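Local structure of mandelate racemase/muconate lactonizing enzyme family protein (Roseovarius sp. TM1035, 3T9P) at residues A[237-242]-A[262-267]; A[33-38]-A[342-347]; A[164-169]-A[194-199]. The protein probably acts as a metal-dependent isomerase or lyase of the enolase superfamily, though its substrate is not known. All blocks are in the same frame, centred on the assembly; numbering follows the deposited sequence.

Interaction 1: residues A[237-242]-A[262-267]; sequences WEYDQT and YSSWQL
Tyr-239 meets Ser-264 and Leu-267 where two successive barrel helices, 239-248 and 262-270, begin: the tyrosine opens the first, just behind its N-cap residue Glu-238, and its partners lie one turn apart on the second. The phenol ring does most of the work, reaching over from the first turn of its helix with CG anti to its own carbonyl carbon (chi1 -68°). Leu-267 covers part of one ring face. Its CG lies above that face, and its methyl CD2 comes to 3.7 Å from Tyr-239 CD2 and 3.9 Å from Tyr-239 CE2. With chi1 at 168°, Leu-267 CG swings anti to the backbone N and carries the isobutyl group out to the ring.

Between the two helices the chain passes through strand 252-255, which pairs in parallel with strand 229-231, so these are neighbouring beta-alpha units of the enolase-type barrel meeting at their helical layer. The far end of the ring settles against Ser-264. Tyr-239 OH is 3.4 Å from Ser-264 CB, whereas Ser-264 OG stands 3.7 Å from Tyr-239 OH and is not bonded to it. Both hydroxyls instead hydrogen-bond Asp-259 OD2, which ties the polar ends of the pair to one carboxylate oxygen ahead of helix 262-270. The carbonyl Ser-264 O approaches the ring obliquely, 3.9 Å from Tyr-239 CE1. Subunits also meet here: Leu-267 packs on Leu-267 of the second subunit, and Tyr-239 on Ser-263 of that subunit.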
loop_
_atom_site.group_PDB
_atom_site.type_symbol
_atom_site.label_atom_id
_atom_site.label_comp_id
_atom_site.label_asym_id
_atom_site.label_seq_id
_atom_site.Cartn_x
_atom_site.Cartn_y
_atom_site.Cartn_z
ATOM N N TRP A 237 -1.803 -12.630 2.912
ATOM C CA TRP A 237 -1.844 -12.301 1.442
ATOM C C TRP A 237 -1.977 -13.594 0.629
ATOM O O TRP A 237 -2.100 -13.515 -0.572
ATOM C CB TRP A 237 -0.560 -11.575 0.991
ATOM C CG TRP A 237 0.714 -12.291 1.382
ATOM C CD1 TRP A 237 1.445 -13.103 0.575
ATOM C CD2 TRP A 237 1.420 -12.215 2.612
ATOM N NE1 TRP A 237 2.550 -13.550 1.252
ATOM C CE2 TRP A 237 2.544 -13.041 2.504
ATOM C CE3 TRP A 237 1.174 -11.559 3.852
ATOM C CZ2 TRP A 237 3.451 -13.243 3.557
ATOM C CZ3 TRP A 237 2.037 -11.763 4.906
ATOM C CH2 TRP A 237 3.204 -12.585 4.736
ATOM N N GLU A 238 -2.021 -14.780 1.254
ATOM C CA GLU A 238 -2.348 -16.054 0.524
ATOM C C GLU A 238 -3.765 -16.471 0.769
ATOM O O GLU A 238 -4.037 -17.346 1.594
ATOM C CB GLU A 238 -1.423 -17.178 0.988
ATOM C CG GLU A 238 0.037 -16.867 0.790
ATOM C CD GLU A 238 0.431 -16.994 -0.688
ATOM O OE1 GLU A 238 -0.415 -17.400 -1.523
ATOM O OE2 GLU A 238 1.588 -16.678 -1.004
ATOM N N TYR A 239 -4.668 -15.867 0.030
ATOM C CA TYR A 239 -6.061 -16.005 0.273
ATOM C C TYR A 239 -6.531 -17.480 0.104
ATOM O O TYR A 239 -7.395 -17.948 0.825
ATOM C CB TYR A 239 -6.778 -15.042 -0.688
ATOM C CG TYR A 239 -6.480 -13.604 -0.303
ATOM C CD1 TYR A 239 -7.184 -12.991 0.752
ATOM C CD2 TYR A 239 -5.456 -12.863 -0.927
ATOM C CE1 TYR A 239 -6.898 -11.627 1.117
ATOM C CE2 TYR A 239 -5.147 -11.534 -0.513
ATOM C CZ TYR A 239 -5.901 -10.958 0.490
ATOM O OH TYR A 239 -5.598 -9.700 0.901
ATOM N N ASP A 240 -5.971 -18.184 -0.868
ATOM C CA ASP A 240 -6.386 -19.591 -1.126
ATOM C C ASP A 240 -5.924 -20.501 -0.005
ATOM O O ASP A 240 -6.584 -21.494 0.276
ATOM C CB ASP A 240 -5.801 -20.112 -2.436
ATOM C CG ASP A 240 -6.518 -19.573 -3.646
ATOM O OD1 ASP A 240 -7.621 -19.036 -3.506
ATOM O OD2 ASP A 240 -5.982 -19.630 -4.762
ATOM N N GLN A 241 -4.815 -20.198 0.635
ATOM C CA GLN A 241 -4.394 -20.957 1.783
ATOM C C GLN A 241 -5.383 -20.802 2.954
ATOM O O GLN A 241 -5.799 -21.755 3.556
ATOM C CB GLN A 241 -2.992 -20.528 2.219
ATOM C CG GLN A 241 -1.890 -20.897 1.265
ATOM C CD GLN A 241 -0.494 -20.508 1.737
ATOM O OE1 GLN A 241 -0.266 -20.325 2.878
ATOM N NE2 GLN A 241 0.419 -20.405 0.834
ATOM N N THR A 242 -5.762 -19.568 3.219
ATOM C CA THR A 242 -6.692 -19.279 4.286
ATOM C C THR A 242 -8.038 -19.961 3.980
ATOM O O THR A 242 -8.627 -20.531 4.824
ATOM C CB THR A 242 -6.879 -17.763 4.479
ATOM O OG1 THR A 242 -5.617 -17.168 4.582
ATOM C CG2 THR A 242 -7.691 -17.435 5.722
ATOM N N TYR A 262 -9.986 -1.887 -1.108
ATOM C CA TYR A 262 -11.175 -2.655 -1.476
ATOM C C TYR A 262 -10.880 -3.879 -2.414
ATOM O O TYR A 262 -11.449 -4.984 -2.284
ATOM C CB TYR A 262 -12.223 -1.715 -2.065
ATOM C CG TYR A 262 -12.680 -0.569 -1.160
ATOM C CD1 TYR A 262 -12.801 -0.720 0.240
ATOM C CD2 TYR A 262 -13.034 0.648 -1.719
ATOM C CE1 TYR A 262 -13.216 0.359 1.014
ATOM C CE2 TYR A 262 -13.580 1.660 -1.006
ATOM C CZ TYR A 262 -13.617 1.509 0.391
ATOM O OH TYR A 262 -14.049 2.522 1.122
ATOM N N SER A 263 -9.911 -3.728 -3.296
ATOM C CA SER A 263 -9.597 -4.806 -4.227
ATOM C C SER A 263 -9.147 -6.002 -3.441
ATOM O O SER A 263 -9.456 -7.075 -3.845
ATOM C CB SER A 263 -8.530 -4.402 -5.283
ATOM O OG SER A 263 -7.325 -4.110 -4.643
ATOM N N SER A 264 -8.358 -5.848 -2.370
ATOM C CA SER A 264 -7.959 -7.059 -1.626
ATOM C C SER A 264 -9.106 -7.669 -0.734
ATOM O O SER A 264 -9.173 -8.927 -0.560
ATOM C CB SER A 264 -6.588 -6.933 -0.868
ATOM O OG SER A 264 -6.857 -6.311 0.371
ATOM N N TRP A 265 -9.988 -6.830 -0.209
ATOM C CA TRP A 265 -11.183 -7.286 0.510
ATOM C C TRP A 265 -12.057 -8.120 -0.442
ATOM O O TRP A 265 -12.631 -9.148 -0.046
ATOM C CB TRP A 265 -11.985 -6.110 1.051
ATOM C CG TRP A 265 -11.356 -5.624 2.332
ATOM C CD1 TRP A 265 -10.554 -4.554 2.473
ATOM C CD2 TRP A 265 -11.420 -6.281 3.630
ATOM N NE1 TRP A 265 -10.201 -4.392 3.853
ATOM C CE2 TRP A 265 -10.665 -5.486 4.546
ATOM C CE3 TRP A 265 -12.052 -7.456 4.097
ATOM C CZ2 TRP A 265 -10.560 -5.798 5.925
ATOM C CZ3 TRP A 265 -11.921 -7.818 5.449
ATOM C CH2 TRP A 265 -11.125 -7.002 6.358
ATOM N N GLN A 266 -12.144 -7.641 -1.674
ATOM C CA GLN A 266 -12.869 -8.308 -2.758
ATOM C C GLN A 266 -12.341 -9.681 -3.079
ATOM O O GLN A 266 -13.105 -10.664 -3.109
ATOM C CB GLN A 266 -12.870 -7.406 -4.043
ATOM C CG GLN A 266 -14.182 -6.589 -4.171
ATOM C CD GLN A 266 -15.448 -7.490 -4.183
ATOM O OE1 GLN A 266 -15.389 -8.609 -4.670
ATOM N NE2 GLN A 266 -16.560 -7.029 -3.569
ATOM N N LEU A 267 -11.057 -9.787 -3.343
ATOM C CA LEU A 267 -10.468 -11.066 -3.605
ATOM C C LEU A 267 -10.686 -12.005 -2.401
ATOM O O LEU A 267 -11.119 -13.170 -2.561
ATOM C CB LEU A 267 -9.021 -10.862 -3.917
ATOM C CG LEU A 267 -8.011 -11.991 -3.979
ATOM C CD1 LEU A 267 -8.363 -12.984 -5.145
ATOM C CD2 LEU A 267 -6.550 -11.483 -4.190
#

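Interaction 2: residues A[33-38]-A[342-347]; sequences NEFVGF and YPWQEG
Phe-35 and Trp-344 form an aromatic stack between two loops, one from the N-terminal domain and one from the barrel domain, so the contact joins the two domains of the chain. The planes are within 1° of parallel, and the Phe-35 ring sits in an offset stack over the five-membered ring of Trp-344, with centroids 4.0 Å apart. Trp-344 CD1 lies over the centre of the phenyl ring. Phe-35 CB also leans on the indole in a CH-pi contact, 3.9 Å from the centroid of that five-membered ring. The opposite indole face carries CB of Tyr-342 and CB of Gln-345, so the tryptophan is sandwiched between Phe-35 and its own loop. A chi1 of 56°, with CG between backbone N and carbonyl carbon, lays the indole back over that loop. Val-36 adds a second touch at the benzo side, its CG2 being 3.4 Å from Trp-344 CE3 and approaching obliquely.

Residues 33-36 connect strands 25-32 and 37-43 of the antiparallel sheet. This position matches that of the so-called 20s loop of enolase-superfamily capping domains, which in relatives closes over the active-site end of the barrel. An Asx turn shapes it: Asn-33 OD1 accepts from Phe-35 N at 2.8 Å and from Val-36 N at 2.9 Å. The two donors come from opposite faces of the amide plane, and neither bond is straight. The same amide reaches across the contact through a water, which accepts from Asn-33 ND2 at 3.1 Å and donates to Trp-344 O; the latter distance, 2.5 Å, is unusually short and its detail doubtful. On the barrel side, Gln-345 OE1 hydrogen-bonds Leu-311 N, fastening the short 3-10 turn 343-345 to the loop before helix 313-322.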
loop_
_atom_site.group_PDB
_atom_site.type_symbol
_atom_site.label_atom_id
_atom_site.label_comp_id
_atom_site.label_asym_id
_atom_site.label_seq_id
_atom_site.Cartn_x
_atom_site.Cartn_y
_atom_site.Cartn_z
ATOM N N ASN A 33 4.347 11.858 17.916
ATOM C CA ASN A 33 5.576 11.214 18.267
ATOM C C ASN A 33 5.688 10.000 17.336
ATOM O O ASN A 33 4.896 9.881 16.454
ATOM C CB ASN A 33 5.785 10.906 19.726
ATOM C CG ASN A 33 4.836 9.865 20.290
ATOM O OD1 ASN A 33 4.299 9.027 19.627
ATOM N ND2 ASN A 33 4.663 9.948 21.572
ATOM N N GLU A 34 6.701 9.188 17.482
ATOM C CA GLU A 34 6.860 8.003 16.687
ATOM C C GLU A 34 5.673 7.028 16.762
ATOM O O GLU A 34 5.436 6.327 15.854
ATOM C CB GLU A 34 8.119 7.229 17.070
ATOM C CG GLU A 34 9.024 7.019 15.921
ATOM C CD GLU A 34 10.514 6.596 16.275
ATOM O OE1 GLU A 34 10.845 5.428 16.154
ATOM O OE2 GLU A 34 11.325 7.446 16.643
ATOM N N PHE A 35 5.001 6.987 17.889
ATOM C CA PHE A 35 3.930 6.068 18.145
ATOM C C PHE A 35 2.543 6.545 17.768
ATOM O O PHE A 35 1.759 5.735 17.364
ATOM C CB PHE A 35 3.962 5.544 19.563
ATOM C CG PHE A 35 5.145 4.744 19.846
ATOM C CD1 PHE A 35 5.248 3.478 19.397
ATOM C CD2 PHE A 35 6.211 5.294 20.478
ATOM C CE1 PHE A 35 6.362 2.764 19.633
ATOM C CE2 PHE A 35 7.336 4.580 20.703
ATOM C CZ PHE A 35 7.411 3.341 20.281
ATOM N N VAL A 36 2.244 7.822 17.917
ATOM C CA VAL A 36 0.805 8.217 17.808
ATOM C C VAL A 36 0.758 9.580 17.252
ATOM O O VAL A 36 1.701 10.328 17.549
ATOM C CB VAL A 36 0.055 8.251 19.204
ATOM C CG1 VAL A 36 -1.463 8.462 18.912
ATOM C CG2 VAL A 36 0.168 6.987 19.883
ATOM N N GLY A 37 -0.281 9.945 16.473
ATOM C CA GLY A 37 -0.346 11.293 15.857
ATOM C C GLY A 37 -1.826 11.652 16.002
ATOM O O GLY A 37 -2.674 10.939 15.419
ATOM N N PHE A 38 -2.154 12.738 16.708
ATOM C CA PHE A 38 -3.502 13.295 16.696
ATOM C C PHE A 38 -3.683 14.419 15.655
ATOM O O PHE A 38 -2.755 15.129 15.340
ATOM C CB PHE A 38 -3.895 13.815 18.086
ATOM C CG PHE A 38 -3.922 12.743 19.113
ATOM C CD1 PHE A 38 -4.920 11.756 19.086
ATOM C CD2 PHE A 38 -2.933 12.676 20.079
ATOM C CE1 PHE A 38 -4.930 10.715 20.068
ATOM C CE2 PHE A 38 -2.941 11.682 21.080
ATOM C CZ PHE A 38 -3.919 10.683 21.054
ATOM N N TYR A 342 2.999 -1.153 26.315
ATOM C CA TYR A 342 2.705 0.063 25.532
ATOM C C TYR A 342 2.878 1.295 26.433
ATOM O O TYR A 342 1.907 2.006 26.734
ATOM C CB TYR A 342 1.248 0.046 25.024
ATOM C CG TYR A 342 0.849 -1.059 24.055
ATOM C CD1 TYR A 342 1.646 -1.367 22.986
ATOM C CD2 TYR A 342 -0.377 -1.772 24.217
ATOM C CE1 TYR A 342 1.267 -2.380 22.000
ATOM C CE2 TYR A 342 -0.762 -2.764 23.283
ATOM C CZ TYR A 342 0.058 -3.054 22.182
ATOM O OH TYR A 342 -0.328 -3.995 21.264
ATOM N N PRO A 343 4.143 1.627 26.791
ATOM C CA PRO A 343 4.280 2.804 27.682
ATOM C C PRO A 343 3.789 4.055 26.985
ATOM O O PRO A 343 3.362 4.996 27.626
ATOM C CB PRO A 343 5.818 2.898 27.933
ATOM C CG PRO A 343 6.491 2.042 26.844
ATOM C CD PRO A 343 5.430 1.024 26.381
ATOM N N TRP A 344 3.897 4.099 25.656
ATOM C CA TRP A 344 3.442 5.285 24.904
ATOM C C TRP A 344 1.913 5.542 24.881
ATOM O O TRP A 344 1.488 6.672 24.552
ATOM C CB TRP A 344 3.972 5.256 23.482
ATOM C CG TRP A 344 3.534 3.918 22.790
ATOM C CD1 TRP A 344 4.234 2.750 22.728
ATOM C CD2 TRP A 344 2.253 3.640 22.191
ATOM N NE1 TRP A 344 3.476 1.764 22.064
ATOM C CE2 TRP A 344 2.296 2.310 21.680
ATOM C CE3 TRP A 344 1.110 4.401 21.955
ATOM C CZ2 TRP A 344 1.200 1.717 20.968
ATOM C CZ3 TRP A 344 0.041 3.789 21.219
ATOM C CH2 TRP A 344 0.127 2.476 20.757
ATOM N N GLN A 345 1.085 4.575 25.243
ATOM C CA GLN A 345 -0.362 4.873 25.264
ATOM C C GLN A 345 -0.859 5.420 26.662
ATOM O O GLN A 345 -2.032 5.847 26.803
ATOM C CB GLN A 345 -1.174 3.680 24.805
ATOM C CG GLN A 345 -1.301 2.621 26.011
ATOM C CD GLN A 345 -2.056 1.346 25.639
ATOM O OE1 GLN A 345 -2.332 1.127 24.440
ATOM N NE2 GLN A 345 -2.326 0.448 26.640
ATOM N N GLU A 346 0.039 5.469 27.656
ATOM C CA GLU A 346 -0.310 6.052 28.984
ATOM C C GLU A 346 -0.349 7.590 28.959
ATOM O O GLU A 346 0.564 8.225 28.427
ATOM C CB GLU A 346 0.700 5.603 30.047
ATOM C CG GLU A 346 0.530 4.168 30.417
ATOM C CD GLU A 346 -0.752 3.903 31.282
ATOM O OE1 GLU A 346 -1.481 4.834 31.668
ATOM O OE2 GLU A 346 -1.101 2.737 31.530
ATOM N N GLY A 347 -1.422 8.177 29.477
ATOM C CA GLY A 347 -1.580 9.621 29.444
ATOM C C GLY A 347 -2.054 10.214 28.119
ATOM O O GLY A 347 -2.025 11.442 27.967
HETATM O O HOH W 1 2.990 8.539 23.749
#

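Interaction 3: residues A[164-169]-A[194-199]; sequences TAFKWR and RALGDG
Leu-196, on the last turn of helix 184-196, packs against Phe-166 and Trp-168, two residues on the same side of strand 165-169. Its CG lies anti to its carbonyl carbon (chi1 -81°), which sends both methyls toward the strand. Methyl CD2 sits over the centre of the Phe-166 ring, 3.8 Å from the centroid and 14° off the normal, a well-centred CH-pi contact. The other methyl, CD1, turns to the root of the same side chain, 3.7 Å from Phe-166 CB, and reaches Trp-168 at its far end with 4.1 Å to CZ3, approaching that ring obliquely. Leu-196 and Trp-168 extend from opposite directions, whereas the leucine and Phe-166 meet at a slant. Phe-154 of helix 147-161 touches all three side chains, so a second barrel helix joins the cluster.

At Gly-197 the helix stops: a phi of 83° takes the backbone out of the helical path and sends it through Asp-198 to Gly-199, again with positive phi. There the chain passes close to the start of the strand, and Gly-199 O stands 4.3 Å from Thr-164 O with no bond between them. The path then enters strand 201-205, parallel to 165-169, so the contact lies within a beta-alpha-beta crossover of the barrel.

Ala-165 and Lys-167 point to the other side of the strand, where Lys-167 NZ forms a salt bridge with Glu-231, and Arg-169 NH2 one with Asp-205; the K-x-R spacing recalls the KxK-type motif of this superfamily. Alternation along the strand thus puts Phe-166 and Trp-168 on the helix side, where no hydrogen bond crosses between the segments and the packing is apolar, while the ion pairs lie on the opposite side.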
loop_
_atom_site.group_PDB
_atom_site.type_symbol
_atom_site.label_atom_id
_atom_site.label_comp_id
_atom_site.label_asym_id
_atom_site.label_seq_id
_atom_site.Cartn_x
_atom_site.Cartn_y
_atom_site.Cartn_z
ATOM N N THR A 164 -15.604 -12.317 29.484
ATOM C CA THR A 164 -15.984 -13.692 29.286
ATOM C C THR A 164 -15.531 -14.195 27.909
ATOM O O THR A 164 -15.965 -15.237 27.421
ATOM C CB THR A 164 -17.533 -13.956 29.437
ATOM O OG1 THR A 164 -18.217 -13.055 28.574
ATOM C CG2 THR A 164 -18.065 -13.714 30.898
ATOM N N ALA A 165 -14.561 -13.492 27.314
ATOM C CA ALA A 165 -13.999 -13.944 26.065
ATOM C C ALA A 165 -12.512 -13.476 26.113
ATOM O O ALA A 165 -12.239 -12.390 26.658
ATOM C CB ALA A 165 -14.704 -13.244 24.858
ATOM N N PHE A 166 -11.629 -14.295 25.552
ATOM C CA PHE A 166 -10.152 -14.062 25.629
ATOM C C PHE A 166 -9.468 -14.511 24.359
ATOM O O PHE A 166 -9.778 -15.551 23.853
ATOM C CB PHE A 166 -9.574 -14.928 26.799
ATOM C CG PHE A 166 -10.013 -14.430 28.142
ATOM C CD1 PHE A 166 -11.254 -14.827 28.641
ATOM C CD2 PHE A 166 -9.188 -13.553 28.917
ATOM C CE1 PHE A 166 -11.683 -14.361 29.909
ATOM C CE2 PHE A 166 -9.616 -13.035 30.195
ATOM C CZ PHE A 166 -10.903 -13.427 30.662
ATOM N N LYS A 167 -8.469 -13.744 23.879
ATOM C CA LYS A 167 -7.691 -14.134 22.721
ATOM C C LYS A 167 -6.201 -14.110 23.118
ATOM O O LYS A 167 -5.768 -13.176 23.756
ATOM C CB LYS A 167 -7.862 -13.098 21.597
ATOM C CG LYS A 167 -7.079 -13.603 20.294
ATOM C CD LYS A 167 -7.564 -12.712 19.097
ATOM C CE LYS A 167 -6.679 -11.486 18.933
ATOM N NZ LYS A 167 -7.214 -10.737 17.738
ATOM N N TRP A 168 -5.505 -15.160 22.727
ATOM C CA TRP A 168 -4.052 -15.266 22.849
ATOM C C TRP A 168 -3.403 -15.758 21.545
ATOM O O TRP A 168 -4.067 -15.857 20.480
ATOM C CB TRP A 168 -3.742 -16.198 24.081
ATOM C CG TRP A 168 -4.155 -17.610 24.079
ATOM C CD1 TRP A 168 -3.323 -18.700 23.885
ATOM C CD2 TRP A 168 -5.495 -18.160 24.270
ATOM N NE1 TRP A 168 -4.041 -19.869 24.058
ATOM C CE2 TRP A 168 -5.366 -19.552 24.295
ATOM C CE3 TRP A 168 -6.761 -17.590 24.577
ATOM C CZ2 TRP A 168 -6.474 -20.402 24.451
ATOM C CZ3 TRP A 168 -7.847 -18.410 24.783
ATOM C CH2 TRP A 168 -7.676 -19.847 24.794
ATOM N N ARG A 169 -2.076 -15.979 21.608
ATOM C CA ARG A 169 -1.289 -16.195 20.388
ATOM C C ARG A 169 -0.792 -17.584 20.255
ATOM O O ARG A 169 -0.394 -18.209 21.259
ATOM C CB ARG A 169 -0.053 -15.291 20.306
ATOM C CG ARG A 169 -0.361 -13.781 20.509
ATOM C CD ARG A 169 -1.109 -13.159 19.357
ATOM N NE ARG A 169 -1.941 -12.047 19.799
ATOM C CZ ARG A 169 -2.632 -11.247 19.006
ATOM N NH1 ARG A 169 -3.444 -10.330 19.554
ATOM N NH2 ARG A 169 -2.529 -11.360 17.663
ATOM N N ARG A 194 -8.007 -24.637 29.734
ATOM C CA ARG A 194 -8.453 -25.296 30.984
ATOM C C ARG A 194 -8.411 -24.313 32.119
ATOM O O ARG A 194 -9.298 -24.354 32.922
ATOM C CB ARG A 194 -7.693 -26.604 31.280
ATOM C CG ARG A 194 -7.740 -27.712 30.115
ATOM C CD ARG A 194 -6.760 -28.916 30.358
ATOM N NE ARG A 194 -7.283 -29.746 31.455
ATOM C CZ ARG A 194 -6.995 -29.597 32.759
ATOM N NH1 ARG A 194 -6.115 -28.685 33.171
ATOM N NH2 ARG A 194 -7.559 -30.387 33.673
ATOM N N ALA A 195 -7.446 -23.383 32.214
ATOM C CA ALA A 195 -7.488 -22.413 33.323
ATOM C C ALA A 195 -8.759 -21.567 33.219
ATOM O O ALA A 195 -9.383 -21.290 34.222
ATOM C CB ALA A 195 -6.261 -21.478 33.353
ATOM N N LEU A 196 -9.139 -21.161 31.969
ATOM C CA LEU A 196 -10.234 -20.163 31.835
ATOM C C LEU A 196 -11.544 -20.873 32.176
ATOM O O LEU A 196 -12.452 -20.241 32.762
ATOM C CB LEU A 196 -10.319 -19.648 30.397
ATOM C CG LEU A 196 -9.332 -18.552 30.001
ATOM C CD1 LEU A 196 -9.519 -18.243 28.498
ATOM C CD2 LEU A 196 -9.576 -17.280 30.869
ATOM N N GLY A 197 -11.653 -22.151 31.811
ATOM C CA GLY A 197 -12.829 -22.974 32.239
ATOM C C GLY A 197 -14.077 -22.791 31.351
ATOM O O GLY A 197 -13.991 -22.172 30.283
ATOM N N ASP A 198 -15.222 -23.323 31.800
ATOM C CA ASP A 198 -16.472 -23.367 31.040
ATOM C C ASP A 198 -17.118 -22.013 30.975
ATOM O O ASP A 198 -16.876 -21.177 31.835
ATOM C CB ASP A 198 -17.490 -24.248 31.811
ATOM C CG ASP A 198 -17.116 -25.755 31.815
ATOM O OD1 ASP A 198 -16.221 -26.210 31.036
ATOM O OD2 ASP A 198 -17.775 -26.452 32.640
ATOM N N GLY A 199 -17.965 -21.808 29.967
ATOM C CA GLY A 199 -18.711 -20.561 29.924
ATOM C C GLY A 199 -17.840 -19.437 29.391
ATOM O O GLY A 199 -18.256 -18.285 29.514
#

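From the N terminus, the first residues used are 33-38 of interaction 2, whose partner comes only after some 300 residues. That contact therefore encloses the rest of the N-terminal domain and the barrel as far as strand 332-335, fastening one domain to the other. Within that span interaction 3 opens and closes first, pinning a helix end onto strand 165-169 in one beta-alpha-beta crossover. Interaction 1 follows in series, bringing together two later barrel helices at the subunit interface. None of the loops cross. Interactions 1 and 2 lie on opposite sides of the chain's centre, with centres 31 Å apart, while interactions 2 and 3 come within about 7 Å at their nearest atoms without touching.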